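Local coordinates for glycosylation Associate Protein 1 (Streptococcus agalactiae serotype V, PDB 6OYC) that probably acts, as a GT-B-like member of the accessory Sec system, with its Gap2 and Gap3 partners in the glycosylation and secretion of adhesin-type glycoproteins, at residues F2-S7 / K39-A44; V29-T34 / H64-L69; L327-L332 / Y367-E372; T107-L112 / R358-R363. All coordinates share one frame; numbering follows the deposited sequence.

Contact 1 of 4, residues F2-S7 / K39-A44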
# COMPACT_ATOMS: atom_id res chain seq x y z
N PHE A 2 2.74 13.35 -18.86
CA PHE A 2 3.57 12.44 -18.07
C PHE A 2 2.87 11.11 -17.89
O PHE A 2 1.74 11.06 -17.37
CB PHE A 2 3.89 13.05 -16.70
CG PHE A 2 4.74 14.29 -16.78
CD1 PHE A 2 6.12 14.20 -16.76
CD2 PHE A 2 4.15 15.54 -16.89
CE1 PHE A 2 6.91 15.34 -16.85
CE2 PHE A 2 4.92 16.68 -16.96
CZ PHE A 2 6.30 16.59 -16.94
N HIS A 3 3.55 10.02 -18.28
CA HIS A 3 3.02 8.67 -18.16
C HIS A 3 3.68 7.98 -16.97
O HIS A 3 4.90 7.75 -16.98
CB HIS A 3 3.27 7.88 -19.45
CG HIS A 3 2.90 8.63 -20.68
ND1 HIS A 3 1.73 8.38 -21.37
CD2 HIS A 3 3.52 9.64 -21.34
CE1 HIS A 3 1.66 9.19 -22.41
NE2 HIS A 3 2.73 9.97 -22.41
N PHE A 4 2.88 7.65 -15.95
CA PHE A 4 3.39 6.99 -14.76
C PHE A 4 3.21 5.49 -14.91
O PHE A 4 2.13 5.02 -15.27
CB PHE A 4 2.66 7.47 -13.49
CG PHE A 4 3.09 8.84 -13.02
CD1 PHE A 4 2.49 9.99 -13.53
CD2 PHE A 4 4.07 8.97 -12.05
CE1 PHE A 4 2.87 11.25 -13.09
CE2 PHE A 4 4.45 10.23 -11.60
CZ PHE A 4 3.85 11.37 -12.12
N ILE A 5 4.27 4.73 -14.64
CA ILE A 5 4.15 3.28 -14.66
C ILE A 5 4.41 2.79 -13.24
O ILE A 5 5.55 2.85 -12.77
CB ILE A 5 5.12 2.64 -15.66
CG1 ILE A 5 4.84 3.20 -17.08
CG2 ILE A 5 5.00 1.13 -15.60
CD1 ILE A 5 5.63 2.52 -18.15
N PRO A 6 3.39 2.29 -12.54
CA PRO A 6 3.56 1.86 -11.14
C PRO A 6 4.12 0.44 -11.06
O PRO A 6 4.25 -0.27 -12.05
CB PRO A 6 2.13 1.90 -10.59
CG PRO A 6 1.29 1.49 -11.77
CD PRO A 6 2.00 2.08 -13.01
N SER A 7 4.45 0.05 -9.83
CA SER A 7 4.84 -1.32 -9.48
C SER A 7 3.87 -1.84 -8.43
O SER A 7 4.22 -1.92 -7.25
CB SER A 7 6.29 -1.40 -8.97
OG SER A 7 7.20 -1.18 -10.03
N LYS A 39 0.36 12.61 -7.12
CA LYS A 39 -0.34 13.65 -6.37
C LYS A 39 0.33 15.00 -6.58
O LYS A 39 -0.35 16.00 -6.84
CB LYS A 39 -0.39 13.29 -4.88
CG LYS A 39 -1.40 12.20 -4.50
CD LYS A 39 -2.73 12.80 -4.00
CE LYS A 39 -3.57 13.32 -5.16
NZ LYS A 39 -5.03 13.43 -4.88
N MET A 40 1.66 15.05 -6.47
CA MET A 40 2.34 16.33 -6.56
C MET A 40 2.38 16.85 -7.99
O MET A 40 2.37 18.08 -8.20
CB MET A 40 3.75 16.23 -5.99
CG MET A 40 4.64 15.23 -6.64
SD MET A 40 6.35 15.80 -6.51
CE MET A 40 6.85 15.15 -4.94
N PHE A 41 2.42 15.97 -8.98
CA PHE A 41 2.24 16.45 -10.35
C PHE A 41 0.83 17.00 -10.54
O PHE A 41 0.65 17.96 -11.29
CB PHE A 41 2.54 15.34 -11.36
CG PHE A 41 4.00 15.22 -11.67
CD1 PHE A 41 4.89 14.83 -10.69
CD2 PHE A 41 4.49 15.54 -12.93
CE1 PHE A 41 6.24 14.74 -10.96
CE2 PHE A 41 5.84 15.46 -13.20
CZ PHE A 41 6.72 15.05 -12.23
N ASP A 42 -0.15 16.41 -9.85
CA ASP A 42 -1.52 16.93 -9.87
C ASP A 42 -1.60 18.30 -9.21
O ASP A 42 -2.12 19.26 -9.80
CB ASP A 42 -2.47 15.95 -9.16
CG ASP A 42 -2.93 14.81 -10.06
OD1 ASP A 42 -2.43 14.73 -11.20
OD2 ASP A 42 -3.79 14.01 -9.63
N TYR A 43 -1.12 18.40 -7.97
CA TYR A 43 -1.00 19.69 -7.29
C TYR A 43 -0.29 20.71 -8.17
O TYR A 43 -0.59 21.91 -8.09
CB TYR A 43 -0.22 19.53 -5.98
CG TYR A 43 -0.91 18.75 -4.90
CD1 TYR A 43 -2.30 18.70 -4.82
CD2 TYR A 43 -0.18 18.06 -3.94
CE1 TYR A 43 -2.94 17.99 -3.82
CE2 TYR A 43 -0.81 17.33 -2.94
CZ TYR A 43 -2.19 17.31 -2.88
OH TYR A 43 -2.82 16.60 -1.89
N ALA A 44 0.66 20.25 -8.99
CA ALA A 44 1.44 21.14 -9.84
C ALA A 44 0.75 21.42 -11.16
O ALA A 44 1.29 22.16 -11.98
CB ALA A 44 2.83 20.54 -10.10
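Phe41, on the inward side of helix 33-43, meets both Phe2 and Phe4 of strand 2-5 and makes two T-shaped contacts with them. In the first, its edge points into the face of Phe2: Phe41 CE2 stands over the centre of that ring, 3.8 Å from Phe2 CD1. The centroids of the Phe2 and Phe41 rings are 4.9 Å apart. Their planes meet at 69°. In the second the roles are reversed. Phe4 turns its edge to Phe41, and Phe4 CZ comes down 3.9 Å from Phe41 CG, over the face but displaced toward the rim. Here the planes stand at 85°. One ring therefore acts as an edge toward one neighbour and as a face toward the other.

The strand sets up this geometry. Phe2 and Phe4 are two residues apart and point to the same side of the sheet; in each, CG lies anti to the carbonyl carbon, which carries the rings out toward the helix. His3 lies between them on the other side and hydrogen-bonds to Tyr219 and Asp228. Ile231 of the adjacent strand 229-233 touches all three phenylalanines, while Val507 and Ile511 of helix 505-512 pack on Phe41 and Phe2 respectively.

No hydrogen bond or ion pair crosses between the two segments. The helix is joined to its parallel sheet here by apolar packing and by aromatic edges, slightly positive, set against aromatic faces, slightly negative, a preference consistent with how the three rings are turned, alongside the packing around them.

Contact 2 of 4, residues V29-T34 / H64-L69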
# COMPACT_ATOMS: atom_id res chain seq x y z
N VAL A 29 2.01 -3.58 0.98
CA VAL A 29 1.18 -3.19 -0.15
C VAL A 29 0.49 -1.89 0.22
O VAL A 29 -0.10 -1.77 1.30
CB VAL A 29 0.15 -4.29 -0.48
CG1 VAL A 29 -0.78 -3.86 -1.64
CG2 VAL A 29 0.86 -5.58 -0.84
N GLY A 30 0.57 -0.90 -0.66
CA GLY A 30 -0.10 0.35 -0.39
C GLY A 30 0.65 1.57 -0.87
O GLY A 30 1.34 1.51 -1.90
N PHE A 31 0.55 2.66 -0.10
CA PHE A 31 1.11 3.95 -0.49
C PHE A 31 2.57 3.82 -0.92
O PHE A 31 3.37 3.19 -0.23
CB PHE A 31 0.99 4.92 0.70
CG PHE A 31 1.58 6.27 0.44
CD1 PHE A 31 0.83 7.25 -0.19
CD2 PHE A 31 2.90 6.54 0.77
CE1 PHE A 31 1.38 8.50 -0.47
CE2 PHE A 31 3.46 7.78 0.51
CZ PHE A 31 2.70 8.76 -0.11
N ASP A 32 2.92 4.39 -2.08
CA ASP A 32 4.30 4.26 -2.54
C ASP A 32 4.68 5.49 -3.35
O ASP A 32 3.93 6.46 -3.42
CB ASP A 32 4.50 2.96 -3.32
CG ASP A 32 3.86 2.98 -4.70
OD1 ASP A 32 3.23 3.98 -5.09
OD2 ASP A 32 3.98 1.96 -5.41
N ASP A 33 5.85 5.41 -4.01
CA ASP A 33 6.40 6.55 -4.73
C ASP A 33 5.49 7.00 -5.87
O ASP A 33 5.40 8.21 -6.14
CB ASP A 33 7.81 6.23 -5.22
CG ASP A 33 7.89 4.93 -6.03
OD1 ASP A 33 7.15 3.97 -5.71
OD2 ASP A 33 8.70 4.87 -7.00
N THR A 34 4.82 6.08 -6.55
CA THR A 34 3.95 6.49 -7.64
C THR A 34 2.79 7.34 -7.14
O THR A 34 2.46 8.36 -7.74
CB THR A 34 3.43 5.28 -8.40
OG1 THR A 34 4.54 4.49 -8.86
CG2 THR A 34 2.57 5.72 -9.61
N HIS A 64 -9.25 5.26 -5.93
CA HIS A 64 -10.10 6.10 -5.11
C HIS A 64 -9.52 6.30 -3.72
O HIS A 64 -9.66 7.38 -3.14
CB HIS A 64 -11.49 5.48 -4.99
CG HIS A 64 -12.39 6.25 -4.09
ND1 HIS A 64 -12.77 5.78 -2.85
CD2 HIS A 64 -12.98 7.46 -4.23
CE1 HIS A 64 -13.57 6.67 -2.28
NE2 HIS A 64 -13.70 7.70 -3.09
N ARG A 65 -8.83 5.28 -3.21
CA ARG A 65 -8.24 5.34 -1.88
C ARG A 65 -7.19 6.43 -1.79
O ARG A 65 -6.95 6.95 -0.70
CB ARG A 65 -7.61 3.99 -1.54
CG ARG A 65 -8.21 3.24 -0.39
CD ARG A 65 -7.62 1.85 -0.35
NE ARG A 65 -8.57 0.86 -0.81
CZ ARG A 65 -8.23 -0.28 -1.40
NH1 ARG A 65 -6.95 -0.56 -1.58
NH2 ARG A 65 -9.17 -1.14 -1.78
N TYR A 66 -6.55 6.77 -2.91
CA TYR A 66 -5.49 7.77 -2.90
C TYR A 66 -5.90 9.07 -3.58
O TYR A 66 -5.03 9.86 -3.96
CB TYR A 66 -4.23 7.18 -3.54
CG TYR A 66 -3.75 5.96 -2.78
CD1 TYR A 66 -3.02 6.10 -1.61
CD2 TYR A 66 -4.09 4.67 -3.21
CE1 TYR A 66 -2.61 4.99 -0.89
CE2 TYR A 66 -3.67 3.55 -2.50
CZ TYR A 66 -2.92 3.72 -1.34
OH TYR A 66 -2.49 2.64 -0.60
N ASP A 67 -7.20 9.31 -3.73
CA ASP A 67 -7.71 10.52 -4.40
C ASP A 67 -7.14 10.64 -5.81
O ASP A 67 -6.78 11.73 -6.27
CB ASP A 67 -7.41 11.78 -3.59
CG ASP A 67 -8.00 11.75 -2.19
OD1 ASP A 67 -9.07 11.13 -1.98
OD2 ASP A 67 -7.39 12.35 -1.27
N LEU A 68 -7.03 9.50 -6.50
CA LEU A 68 -6.52 9.46 -7.86
C LEU A 68 -7.51 8.88 -8.86
O LEU A 68 -7.16 8.73 -10.04
CB LEU A 68 -5.22 8.65 -7.92
CG LEU A 68 -4.00 9.30 -7.27
CD1 LEU A 68 -2.85 8.32 -7.28
CD2 LEU A 68 -3.64 10.57 -8.02
N LEU A 69 -8.73 8.56 -8.44
CA LEU A 69 -9.69 7.95 -9.36
C LEU A 69 -9.95 8.83 -10.57
O LEU A 69 -10.29 8.33 -11.64
CB LEU A 69 -10.99 7.65 -8.62
CG LEU A 69 -12.09 7.01 -9.46
CD1 LEU A 69 -11.64 5.67 -9.98
CD2 LEU A 69 -13.37 6.88 -8.65
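The backbones of 29-34 and 64-69 come closest at Phe31 and Tyr66, whose CA atoms lie 8.0 Å apart, and the ring of Tyr66 spans this distance. Its hydroxyl end reaches the peptide between Gly30 and Phe31: Tyr66 OH lies 3.3 Å from Gly30 CA and 3.1 Å from Phe31 N. The angle at that nitrogen is too poor for a hydrogen bond, and both groups instead share the carboxylate of Glu414, with Phe31 N bound to OE1 and Tyr66 OH to OE2. Glu414 begins helix 414-420, which follows strand 406-409 of the six-stranded parallel sheet.

Next to the hydroxyl-bearing carbon, Tyr66 CE1 packs 3.9 Å from Phe31 CB. With chi1 at 178° the phenyl ring turns so that its edge faces Tyr66 CE1. Gly30, with phi at 144°, occupies a region that residues with a CB seldom enter, and its carbonyl oxygen accepts a hydrogen bond from a bound glycerol, probably a crystallisation additive.

Both segments lie at helix ends. Asp32 OD1 accepts a weak bond from Thr34 N, 3.0 Å away, and another hydrogen bond from Ile35 N. An Asp N-cap thus opens helix 33-43, and a Schellman motif, with Asp67 at C-prime, closes helix 59-65. Both belong to the domain of the seven-stranded parallel sheet, and Glu414 ties them to the second parallel-sheet domain, consistent with a GT-B fold.

Contact 3 of 4, residues L327-L332 / Y367-E372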
# COMPACT_ATOMS: atom_id res chain seq x y z
N LEU A 327 8.81 -5.37 19.35
CA LEU A 327 9.32 -5.18 20.70
C LEU A 327 9.30 -6.50 21.45
O LEU A 327 8.31 -7.25 21.39
CB LEU A 327 8.51 -4.14 21.46
CG LEU A 327 8.56 -2.73 20.88
CD1 LEU A 327 7.74 -1.77 21.73
CD2 LEU A 327 9.99 -2.26 20.73
N SER A 328 10.40 -6.80 22.14
CA SER A 328 10.43 -7.98 22.99
C SER A 328 9.61 -7.74 24.26
O SER A 328 9.32 -6.60 24.63
CB SER A 328 11.87 -8.31 23.39
OG SER A 328 12.37 -7.30 24.22
N HIS A 329 9.25 -8.84 24.93
CA HIS A 329 8.47 -8.73 26.15
C HIS A 329 9.14 -7.84 27.18
O HIS A 329 8.48 -7.01 27.81
CB HIS A 329 8.20 -10.12 26.72
CG HIS A 329 7.17 -10.89 25.96
ND1 HIS A 329 6.75 -12.15 26.33
CD2 HIS A 329 6.48 -10.58 24.83
CE1 HIS A 329 5.85 -12.58 25.47
NE2 HIS A 329 5.67 -11.65 24.55
N LYS A 330 10.46 -7.98 27.35
CA LYS A 330 11.16 -7.14 28.33
C LYS A 330 11.14 -5.67 27.91
O LYS A 330 11.10 -4.78 28.77
CB LYS A 330 12.60 -7.63 28.54
CG LYS A 330 13.57 -7.40 27.38
CD LYS A 330 13.90 -8.70 26.61
CE LYS A 330 14.94 -8.48 25.50
NZ LYS A 330 15.15 -9.72 24.76
N GLU A 331 11.15 -5.40 26.61
CA GLU A 331 11.03 -4.02 26.15
C GLU A 331 9.63 -3.48 26.39
O GLU A 331 9.46 -2.29 26.67
CB GLU A 331 11.39 -3.92 24.67
CG GLU A 331 12.88 -4.05 24.42
CD GLU A 331 13.22 -4.40 22.99
OE1 GLU A 331 12.31 -4.77 22.20
OE2 GLU A 331 14.42 -4.31 22.66
N LEU A 332 8.61 -4.33 26.31
CA LEU A 332 7.27 -3.88 26.68
C LEU A 332 7.22 -3.59 28.16
O LEU A 332 6.65 -2.57 28.59
CB LEU A 332 6.22 -4.92 26.28
CG LEU A 332 6.12 -5.08 24.76
CD1 LEU A 332 5.16 -6.20 24.35
CD2 LEU A 332 5.74 -3.76 24.10
N TYR A 367 -1.37 -9.03 22.71
CA TYR A 367 -2.43 -8.43 23.52
C TYR A 367 -2.54 -9.12 24.87
O TYR A 367 -2.67 -8.46 25.90
CB TYR A 367 -3.77 -8.47 22.77
CG TYR A 367 -4.90 -7.98 23.63
CD1 TYR A 367 -5.12 -6.62 23.80
CD2 TYR A 367 -5.72 -8.87 24.30
CE1 TYR A 367 -6.15 -6.16 24.61
CE2 TYR A 367 -6.75 -8.42 25.11
CZ TYR A 367 -6.95 -7.07 25.27
OH TYR A 367 -7.98 -6.63 26.07
N ASP A 368 -2.51 -10.46 24.87
CA ASP A 368 -2.56 -11.22 26.12
C ASP A 368 -1.41 -10.83 27.04
O ASP A 368 -1.61 -10.65 28.24
CB ASP A 368 -2.50 -12.72 25.84
CG ASP A 368 -3.81 -13.27 25.31
OD1 ASP A 368 -4.84 -12.61 25.47
OD2 ASP A 368 -3.79 -14.38 24.75
N TYR A 369 -0.21 -10.70 26.48
CA TYR A 369 0.91 -10.30 27.33
C TYR A 369 0.72 -8.89 27.85
O TYR A 369 0.96 -8.63 29.04
CB TYR A 369 2.23 -10.44 26.58
CG TYR A 369 3.39 -10.07 27.46
CD1 TYR A 369 3.98 -11.01 28.31
CD2 TYR A 369 3.88 -8.78 27.47
CE1 TYR A 369 5.04 -10.65 29.14
CE2 TYR A 369 4.91 -8.41 28.29
CZ TYR A 369 5.49 -9.34 29.12
OH TYR A 369 6.53 -8.92 29.92
N LEU A 370 0.30 -7.95 26.99
CA LEU A 370 0.11 -6.58 27.45
C LEU A 370 -0.94 -6.51 28.56
O LEU A 370 -0.76 -5.78 29.54
CB LEU A 370 -0.30 -5.68 26.29
CG LEU A 370 0.81 -5.12 25.43
CD1 LEU A 370 0.20 -4.23 24.37
CD2 LEU A 370 1.78 -4.35 26.29
N LYS A 371 -2.02 -7.28 28.43
CA LYS A 371 -3.04 -7.29 29.48
C LYS A 371 -2.45 -7.77 30.81
O LYS A 371 -2.70 -7.17 31.86
CB LYS A 371 -4.23 -8.15 29.06
CG LYS A 371 -5.55 -7.77 29.74
CD LYS A 371 -6.69 -8.75 29.41
CE LYS A 371 -7.85 -8.63 30.42
NZ LYS A 371 -8.43 -9.95 30.84
N GLU A 372 -1.66 -8.85 30.78
CA GLU A 372 -1.11 -9.38 32.02
C GLU A 372 -0.08 -8.44 32.62
O GLU A 372 -0.06 -8.23 33.84
CB GLU A 372 -0.48 -10.76 31.79
CG GLU A 372 -1.43 -11.93 31.96
CD GLU A 372 -2.14 -11.93 33.30
OE1 GLU A 372 -1.56 -11.42 34.29
OE2 GLU A 372 -3.28 -12.43 33.36
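Two neighbouring helices of an alpha/beta domain, 329-344 and 360-375, meet here through the first turn of one and the middle of the other. The main contact is a face-to-face stack of His329 on Tyr369: the ring centroids are 3.9 Å apart and the planes only 14° from parallel. His329 CG sits over the centre of the phenol ring, while His329 ND1 lies 3.6 Å from Tyr369 CD1, nearer the rim. The methylene joins in as well, since His329 CB lies 4.1 Å from the centroid of the Tyr369 ring, over the same face, in a CH-pi contact. Tyr369 reaches across because its CG is anti to the backbone N (chi1 -178°), which swings the ring out toward the first helix. Its hydroxyl receives a weak hydrogen bond from Gln333, one turn along from His329.

Deeper in, leucines take over: Leu332 CB packs against Tyr369 CE2 at 4.2 Å, and Leu332 CD1 meets Leu370 CD2 at 4.3 Å. These leucines are buried, whereas His329 is exposed, so the stack forms the outer layer of the interface.

The start of helix 329-344 is fixed by a capping box: Ser328 OG accepts from Glu331 N, and Glu331 OE1 accepts from Ser328 N at 2.8 Å, approached from above the carboxylate plane. Successive beta-alpha-beta crossovers, through strands 318-323, 349-354 and 406-409, place the two helices side by side, as in a Rossmann-like fold.

Contact 4 of 4, residues T107-L112 / R358-R363. With SO4 (sulfate ion), chain K.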
# COMPACT_ATOMS: atom_id res chain seq x y z
N THR A 107 -20.09 -15.11 9.10
CA THR A 107 -19.07 -15.12 10.14
C THR A 107 -18.63 -13.67 10.34
O THR A 107 -19.08 -12.78 9.61
CB THR A 107 -17.88 -16.02 9.76
OG1 THR A 107 -16.90 -15.26 9.02
CG2 THR A 107 -18.35 -17.22 8.91
N PRO A 108 -17.77 -13.38 11.32
CA PRO A 108 -17.24 -12.01 11.43
C PRO A 108 -16.35 -11.60 10.27
O PRO A 108 -15.91 -10.44 10.25
CB PRO A 108 -16.44 -12.05 12.75
CG PRO A 108 -17.06 -13.14 13.54
CD PRO A 108 -17.49 -14.18 12.54
N PHE A 109 -16.07 -12.46 9.29
CA PHE A 109 -15.09 -12.11 8.27
C PHE A 109 -15.57 -12.42 6.84
O PHE A 109 -15.21 -11.68 5.91
CB PHE A 109 -13.77 -12.83 8.56
CG PHE A 109 -13.16 -12.45 9.90
CD1 PHE A 109 -12.49 -11.23 10.06
CD2 PHE A 109 -13.27 -13.30 10.99
CE1 PHE A 109 -11.94 -10.87 11.31
CE2 PHE A 109 -12.71 -12.95 12.24
CZ PHE A 109 -12.05 -11.74 12.40
N ILE A 110 -16.36 -13.48 6.64
CA ILE A 110 -16.83 -13.91 5.33
C ILE A 110 -18.24 -14.47 5.47
O ILE A 110 -18.77 -14.62 6.57
CB ILE A 110 -15.91 -14.99 4.71
CG1 ILE A 110 -16.01 -16.28 5.54
CG2 ILE A 110 -14.44 -14.51 4.59
CD1 ILE A 110 -15.31 -17.44 4.92
N VAL A 111 -18.82 -14.87 4.34
CA VAL A 111 -20.09 -15.60 4.32
C VAL A 111 -19.84 -17.00 3.77
O VAL A 111 -19.16 -17.17 2.75
CB VAL A 111 -21.17 -14.87 3.50
CG1 VAL A 111 -22.40 -15.72 3.40
CG2 VAL A 111 -21.55 -13.54 4.16
N LEU A 112 -20.37 -18.01 4.46
CA LEU A 112 -20.38 -19.38 3.97
C LEU A 112 -21.71 -19.68 3.28
O LEU A 112 -22.78 -19.45 3.85
CB LEU A 112 -20.15 -20.36 5.11
CG LEU A 112 -18.79 -20.13 5.78
CD1 LEU A 112 -18.69 -20.92 7.10
CD2 LEU A 112 -17.66 -20.50 4.80
N ARG A 358 -0.75 -8.81 11.12
CA ARG A 358 -2.01 -9.34 10.60
C ARG A 358 -2.30 -10.75 11.10
O ARG A 358 -3.47 -11.14 11.18
CB ARG A 358 -2.00 -9.29 9.07
CG ARG A 358 -1.02 -10.20 8.40
CD ARG A 358 -1.17 -10.09 6.88
NE ARG A 358 -0.10 -10.80 6.19
CZ ARG A 358 -0.12 -11.16 4.91
NH1 ARG A 358 -1.15 -10.85 4.13
NH2 ARG A 358 0.91 -11.82 4.40
N GLU A 359 -1.27 -11.52 11.46
CA GLU A 359 -1.49 -12.87 11.95
C GLU A 359 -2.28 -12.84 13.24
O GLU A 359 -1.93 -12.14 14.20
CB GLU A 359 -0.15 -13.59 12.16
CG GLU A 359 0.58 -14.03 10.88
CD GLU A 359 -0.18 -15.08 10.06
OE1 GLU A 359 -1.24 -15.58 10.52
OE2 GLU A 359 0.27 -15.40 8.94
N PHE A 360 -3.37 -13.62 13.27
CA PHE A 360 -4.31 -13.50 14.37
C PHE A 360 -3.68 -13.94 15.69
O PHE A 360 -3.67 -13.18 16.66
CB PHE A 360 -5.59 -14.30 14.07
CG PHE A 360 -6.49 -13.66 12.99
CD1 PHE A 360 -6.01 -12.68 12.12
CD2 PHE A 360 -7.81 -14.05 12.85
CE1 PHE A 360 -6.83 -12.11 11.16
CE2 PHE A 360 -8.65 -13.49 11.88
CZ PHE A 360 -8.15 -12.52 11.03
N GLU A 361 -3.08 -15.13 15.72
CA GLU A 361 -2.64 -15.66 17.01
C GLU A 361 -1.42 -14.90 17.55
O GLU A 361 -1.31 -14.69 18.77
CB GLU A 361 -2.36 -17.16 16.91
CG GLU A 361 -3.54 -17.99 17.46
CD GLU A 361 -3.67 -17.92 18.98
OE1 GLU A 361 -4.35 -17.01 19.49
OE2 GLU A 361 -3.12 -18.80 19.67
N SER A 362 -0.52 -14.46 16.68
CA SER A 362 0.58 -13.61 17.13
C SER A 362 0.05 -12.34 17.80
O SER A 362 0.46 -12.00 18.92
CB SER A 362 1.49 -13.28 15.95
OG SER A 362 2.24 -12.09 16.19
N ARG A 363 -0.89 -11.65 17.15
CA ARG A 363 -1.49 -10.45 17.74
C ARG A 363 -2.15 -10.76 19.08
O ARG A 363 -1.98 -10.01 20.05
CB ARG A 363 -2.49 -9.85 16.76
CG ARG A 363 -2.57 -8.36 16.79
CD ARG A 363 -3.40 -7.83 15.64
NE ARG A 363 -4.73 -8.43 15.58
CZ ARG A 363 -5.19 -9.13 14.54
NH1 ARG A 363 -4.42 -9.35 13.47
NH2 ARG A 363 -6.41 -9.64 14.58
S SO4 K . 3.53 -9.34 6.35
O1 SO4 K . 3.03 -7.97 6.39
O2 SO4 K . 4.03 -9.66 5.01
O3 SO4 K . 2.44 -10.23 6.76
O4 SO4 K . 4.63 -9.49 7.31
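Phe109 meets Phe360 across this contact, at the apex of a short turn that begins with Thr107. The hydroxyl of Thr107 is gripped by two backbone amides: OG1 accepts from Phe109 N at 2.9 Å and from Ile110 N at 3.0 Å, both nearly straight, so that an ST turn and an ST motif share one oxygen. Thr107 N also bonds to Ile110 O, closing the turn. Pro108 follows, and Phe109 then directs its ring toward Phe360.

The two phenyl rings approach from opposite directions. Phe360 CE2 lies over a face of Phe109, 3.9 Å from Phe109 CZ, while the planes stand at an intermediate 44°; the pair is neither a stack nor a T. Beyond Phe109, Ile110 leads into the strand of Val111 and Leu112.

In the partner segment Arg358 extends from CG to NE toward a sulfate, probably from the crystallisation liquor, and Arg358 NE gives O3 of that ion a weak bond of 2.7 Å. Thr27 OG1 holds the same sulfate, and Phe24 makes a cation-pi contact with the arginine. At the helix start Arg363 NH1 bonds weakly to Arg358 O and also to Glu357 O.

Phe109 also meets Tyr23. The turn joins strands 103-106 and 111-115 at one edge of the ten-stranded antiparallel sheet, and its tip touches the first turn of helix 360-375, which follows strand 349-354 of the six-stranded parallel sheet.

Contacts 1 and 2 have centres 11 Å apart, share helix 33-43 and touch directly, with Lys39 NZ 2.8 Å from Asp67 O in a probable hydrogen bond; their segments alternate along the chain. Both belong to the domain of the seven-stranded parallel sheet, but contact 2 faces the other parallel-sheet domain, from which Glu414 of helix 414-420 reaches it. Both close before contacts 3 and 4 open. Those two share helix 360-375, about 22 Å apart between centres, and also interleave. Contact 4 spans furthest in sequence, linking the antiparallel sheet to the second parallel-sheet domain, where contact 3 lies. Contacts 1 and 3, 42 Å apart between centres, flank the chain's centre, consistent with two Rossmann-like domains of GT-B type.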